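Local atomic coordinates of Vv2_1132 (PDB entry 5Y9S), a protein that probably regulates transcription as a tetrameric LysR-type regulator, joining a DNA-binding helix-turn-helix domain to a periplasmic-binding-protein-like domain that is likely to sense an effector. Residues Q198-S206 against M241-P252. Residues are numbered along the deposited sequence; the frame is centred on the assembly and turned at random.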
loop_
_atom_site.group_PDB
_atom_site.type_symbol
_atom_site.label_atom_id
_atom_site.label_comp_id
_atom_site.label_asym_id
_atom_site.label_seq_id
_atom_site.Cartn_x
_atom_site.Cartn_y
_atom_site.Cartn_z
ATOM N N GLN D 198 -41.259 -28.040 -26.029
ATOM C CA GLN D 198 -41.710 -26.892 -25.238
ATOM C C GLN D 198 -40.557 -25.992 -24.782
ATOM O O GLN D 198 -39.446 -26.069 -25.313
ATOM C CB GLN D 198 -42.491 -27.364 -24.015
ATOM C CG GLN D 198 -43.943 -26.944 -24.012
ATOM C CD GLN D 198 -44.770 -27.755 -23.035
ATOM O OE1 GLN D 198 -44.262 -28.679 -22.393
ATOM N NE2 GLN D 198 -46.057 -27.423 -22.926
ATOM N N THR D 199 -40.849 -25.134 -23.802
ATOM C CA THR D 199 -39.852 -24.280 -23.163
ATOM C C THR D 199 -39.351 -24.978 -21.902
ATOM O O THR D 199 -40.128 -25.238 -20.973
ATOM C CB THR D 199 -40.437 -22.905 -22.827
ATOM O OG1 THR D 199 -40.439 -22.077 -24.001
ATOM C CG2 THR D 199 -39.631 -22.216 -21.713
ATOM N N ILE D 200 -38.063 -25.278 -21.871
ATOM C CA ILE D 200 -37.467 -26.172 -20.881
ATOM C C ILE D 200 -36.549 -25.355 -19.989
ATOM O O ILE D 200 -35.676 -24.647 -20.506
ATOM C CB ILE D 200 -36.674 -27.308 -21.546
ATOM C CG1 ILE D 200 -37.348 -27.730 -22.853
ATOM C CG2 ILE D 200 -36.528 -28.454 -20.583
ATOM C CD1 ILE D 200 -36.551 -28.733 -23.654
ATOM N N PRO D 201 -36.691 -25.434 -18.671
ATOM C CA PRO D 201 -35.729 -24.766 -17.794
ATOM C C PRO D 201 -34.349 -25.376 -17.986
ATOM O O PRO D 201 -34.193 -26.597 -18.073
ATOM C CB PRO D 201 -36.277 -25.029 -16.386
ATOM C CG PRO D 201 -37.669 -25.567 -16.585
ATOM C CD PRO D 201 -37.664 -26.234 -17.915
ATOM N N TYR D 202 -33.346 -24.508 -18.064
ATOM C CA TYR D 202 -32.004 -24.894 -18.474
ATOM C C TYR D 202 -31.035 -24.536 -17.360
ATOM O O TYR D 202 -30.976 -23.373 -16.945
ATOM C CB TYR D 202 -31.632 -24.196 -19.783
ATOM C CG TYR D 202 -30.187 -24.354 -20.199
ATOM C CD1 TYR D 202 -29.526 -25.575 -20.079
ATOM C CD2 TYR D 202 -29.489 -23.286 -20.733
ATOM C CE1 TYR D 202 -28.199 -25.720 -20.468
ATOM C CE2 TYR D 202 -28.165 -23.421 -21.136
ATOM C CZ TYR D 202 -27.529 -24.636 -20.994
ATOM O OH TYR D 202 -26.214 -24.751 -21.385
ATOM N N LEU D 203 -30.289 -25.536 -16.870
ATOM C CA LEU D 203 -29.273 -25.348 -15.830
ATOM C C LEU D 203 -27.906 -25.329 -16.511
ATOM O O LEU D 203 -27.423 -26.369 -16.965
ATOM C CB LEU D 203 -29.344 -26.457 -14.780
ATOM C CG LEU D 203 -30.724 -26.940 -14.325
ATOM C CD1 LEU D 203 -30.659 -28.397 -13.830
ATOM C CD2 LEU D 203 -31.264 -26.037 -13.235
ATOM N N SER D 204 -27.282 -24.157 -16.567
ATOM C CA SER D 204 -26.203 -23.883 -17.508
ATOM C C SER D 204 -24.889 -23.570 -16.795
ATOM O O SER D 204 -24.843 -23.303 -15.587
ATOM C CB SER D 204 -26.566 -22.701 -18.404
ATOM O OG SER D 204 -26.539 -21.508 -17.644
ATOM N N TYR D 205 -23.810 -23.574 -17.575
ATOM C CA TYR D 205 -22.495 -23.213 -17.064
ATOM C C TYR D 205 -22.238 -21.727 -17.266
ATOM O O TYR D 205 -22.748 -21.109 -18.201
ATOM C CB TYR D 205 -21.406 -24.004 -17.764
ATOM C CG TYR D 205 -21.374 -25.483 -17.449
ATOM C CD1 TYR D 205 -20.634 -25.960 -16.387
ATOM C CD2 TYR D 205 -22.030 -26.407 -18.267
ATOM C CE1 TYR D 205 -20.561 -27.313 -16.104
ATOM C CE2 TYR D 205 -21.972 -27.752 -17.998
ATOM C CZ TYR D 205 -21.234 -28.202 -16.917
ATOM O OH TYR D 205 -21.172 -29.543 -16.640
ATOM N N SER D 206 -21.456 -21.152 -16.363
ATOM C CA SER D 206 -20.992 -19.780 -16.535
ATOM C C SER D 206 -20.192 -19.646 -17.824
ATOM O O SER D 206 -19.525 -20.584 -18.271
ATOM C CB SER D 206 -20.137 -19.368 -15.343
ATOM O OG SER D 206 -20.818 -19.707 -14.144
ATOM N N MET D 241 -29.118 -29.662 -8.652
ATOM C CA MET D 241 -30.287 -28.984 -9.198
ATOM C C MET D 241 -31.090 -29.911 -10.093
ATOM O O MET D 241 -32.328 -29.910 -10.055
ATOM C CB MET D 241 -29.837 -27.757 -9.996
ATOM C CG MET D 241 -29.438 -26.537 -9.156
ATOM S SD MET D 241 -30.564 -26.227 -7.773
ATOM C CE MET D 241 -31.616 -25.030 -8.536
ATOM N N ALA D 242 -30.407 -30.680 -10.944
ATOM C CA ALA D 242 -31.148 -31.520 -11.875
ATOM C C ALA D 242 -31.895 -32.624 -11.135
ATOM O O ALA D 242 -33.038 -32.957 -11.486
ATOM C CB ALA D 242 -30.204 -32.094 -12.925
ATOM N N ILE D 243 -31.274 -33.186 -10.094
ATOM C CA ILE D 243 -31.937 -34.253 -9.338
ATOM C C ILE D 243 -33.260 -33.752 -8.788
ATOM O O ILE D 243 -34.269 -34.466 -8.804
ATOM C CB ILE D 243 -31.029 -34.762 -8.204
ATOM C CG1 ILE D 243 -29.826 -35.529 -8.742
ATOM C CG2 ILE D 243 -31.821 -35.619 -7.214
ATOM C CD1 ILE D 243 -28.932 -36.042 -7.615
ATOM N N GLY D 244 -33.271 -32.512 -8.294
ATOM C CA GLY D 244 -34.459 -31.881 -7.770
ATOM C C GLY D 244 -35.431 -31.401 -8.818
ATOM O O GLY D 244 -36.399 -30.722 -8.474
ATOM N N GLY D 245 -35.213 -31.732 -10.086
ATOM C CA GLY D 245 -36.184 -31.398 -11.110
ATOM C C GLY D 245 -36.226 -29.943 -11.523
ATOM O O GLY D 245 -37.222 -29.515 -12.111
ATOM N N ALA D 246 -35.173 -29.165 -11.248
ATOM C CA ALA D 246 -35.184 -27.760 -11.612
ATOM C C ALA D 246 -34.999 -27.527 -13.108
ATOM O O ALA D 246 -35.120 -26.384 -13.563
ATOM C CB ALA D 246 -34.107 -27.030 -10.821
ATOM N N GLY D 247 -34.747 -28.562 -13.891
ATOM C CA GLY D 247 -34.555 -28.389 -15.312
ATOM C C GLY D 247 -33.530 -29.375 -15.831
ATOM O O GLY D 247 -33.103 -30.287 -15.127
ATOM N N VAL D 248 -33.134 -29.155 -17.083
ATOM C CA VAL D 248 -32.212 -30.031 -17.789
ATOM C C VAL D 248 -30.817 -29.414 -17.753
ATOM O O VAL D 248 -30.650 -28.198 -17.921
ATOM C CB VAL D 248 -32.706 -30.272 -19.233
ATOM C CG1 VAL D 248 -32.891 -28.963 -19.947
ATOM C CG2 VAL D 248 -31.757 -31.177 -20.004
ATOM N N ALA D 249 -29.820 -30.250 -17.478
ATOM C CA ALA D 249 -28.414 -29.867 -17.458
ATOM C C ALA D 249 -27.627 -30.750 -18.419
ATOM O O ALA D 249 -27.913 -31.948 -18.552
ATOM C CB ALA D 249 -27.832 -29.997 -16.044
ATOM N N TRP D 250 -26.652 -30.150 -19.105
ATOM C CA TRP D 250 -25.651 -30.896 -19.868
ATOM C C TRP D 250 -24.428 -31.068 -18.971
ATOM O O TRP D 250 -23.833 -30.078 -18.525
ATOM C CB TRP D 250 -25.280 -30.179 -21.176
ATOM C CG TRP D 250 -26.147 -30.590 -22.382
ATOM C CD1 TRP D 250 -25.795 -31.430 -23.411
ATOM C CD2 TRP D 250 -27.497 -30.186 -22.646
ATOM N NE1 TRP D 250 -26.851 -31.573 -24.284
ATOM C CE2 TRP D 250 -27.900 -30.810 -23.842
ATOM C CE3 TRP D 250 -28.403 -29.356 -21.983
ATOM C CZ2 TRP D 250 -29.172 -30.630 -24.388
ATOM C CZ3 TRP D 250 -29.673 -29.171 -22.533
ATOM C CH2 TRP D 250 -30.042 -29.807 -23.710
ATOM N N VAL D 251 -24.077 -32.319 -18.686
ATOM C CA VAL D 251 -23.005 -32.629 -17.737
ATOM C C VAL D 251 -22.188 -33.793 -18.264
ATOM O O VAL D 251 -22.685 -34.680 -18.975
ATOM C CB VAL D 251 -23.551 -32.989 -16.337
ATOM C CG1 VAL D 251 -24.263 -31.807 -15.707
ATOM C CG2 VAL D 251 -24.460 -34.231 -16.407
ATOM N N PRO D 252 -20.908 -33.809 -17.921
ATOM C CA PRO D 252 -20.045 -34.923 -18.326
ATOM C C PRO D 252 -20.517 -36.224 -17.702
ATOM O O PRO D 252 -20.979 -36.248 -16.562
ATOM C CB PRO D 252 -18.667 -34.510 -17.792
ATOM C CG PRO D 252 -18.731 -33.031 -17.711
ATOM C CD PRO D 252 -20.145 -32.688 -17.354
HETATM O O HOH W 1 -25.521 -27.692 -18.528
#
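Leu203 reaches across from strand 199-205 into the turn between helix 235-243 and parallel strand 248-252, part of the periplasmic-binding-protein-like sheet of the LysR substrate-binding domain. With CG anti to its carbonyl carbon and beside the backbone N (chi1 -40°), Leu203 sends its branches toward the turn: CD1 lies 3.4 Å from Gly247 O and touches Ala242 CB and Ala249 CB, CD2 packs on Ala246 CB, and Met241 CB meets both methyls. Leu238 of the same helix adds to this apolar cluster. A Schellman motif with Gly245 as C-prime residue ends the helix, and side-chain-less Gly247 lets the backbone pass close to Pro201.

Two backbone hydrogen bonds then pair the strands, Val248 N to Pro201 O and Leu203 N to Val248 O, each 2.9 Å. Beyond them the strands diverge, and a water bridges the gap by donating to Leu203 O and accepting from Trp250 N. On the sheet face bearing Tyr202 and Val248, Val248 CG1 meets Ile200 CG2 at 3.7 Å. The Tyr202 side chain crosses that of Trp250 at about a right angle, Tyr202 CE1 lying 3.9 Å from Trp250 CE3. Farther along, the Tyr205 hydroxyl is hydrogen-bonded to Ser235 OG, and Trp250 O lies near the plane of the Tyr205 ring at its edge, 3.0 Å from Tyr205 CE2.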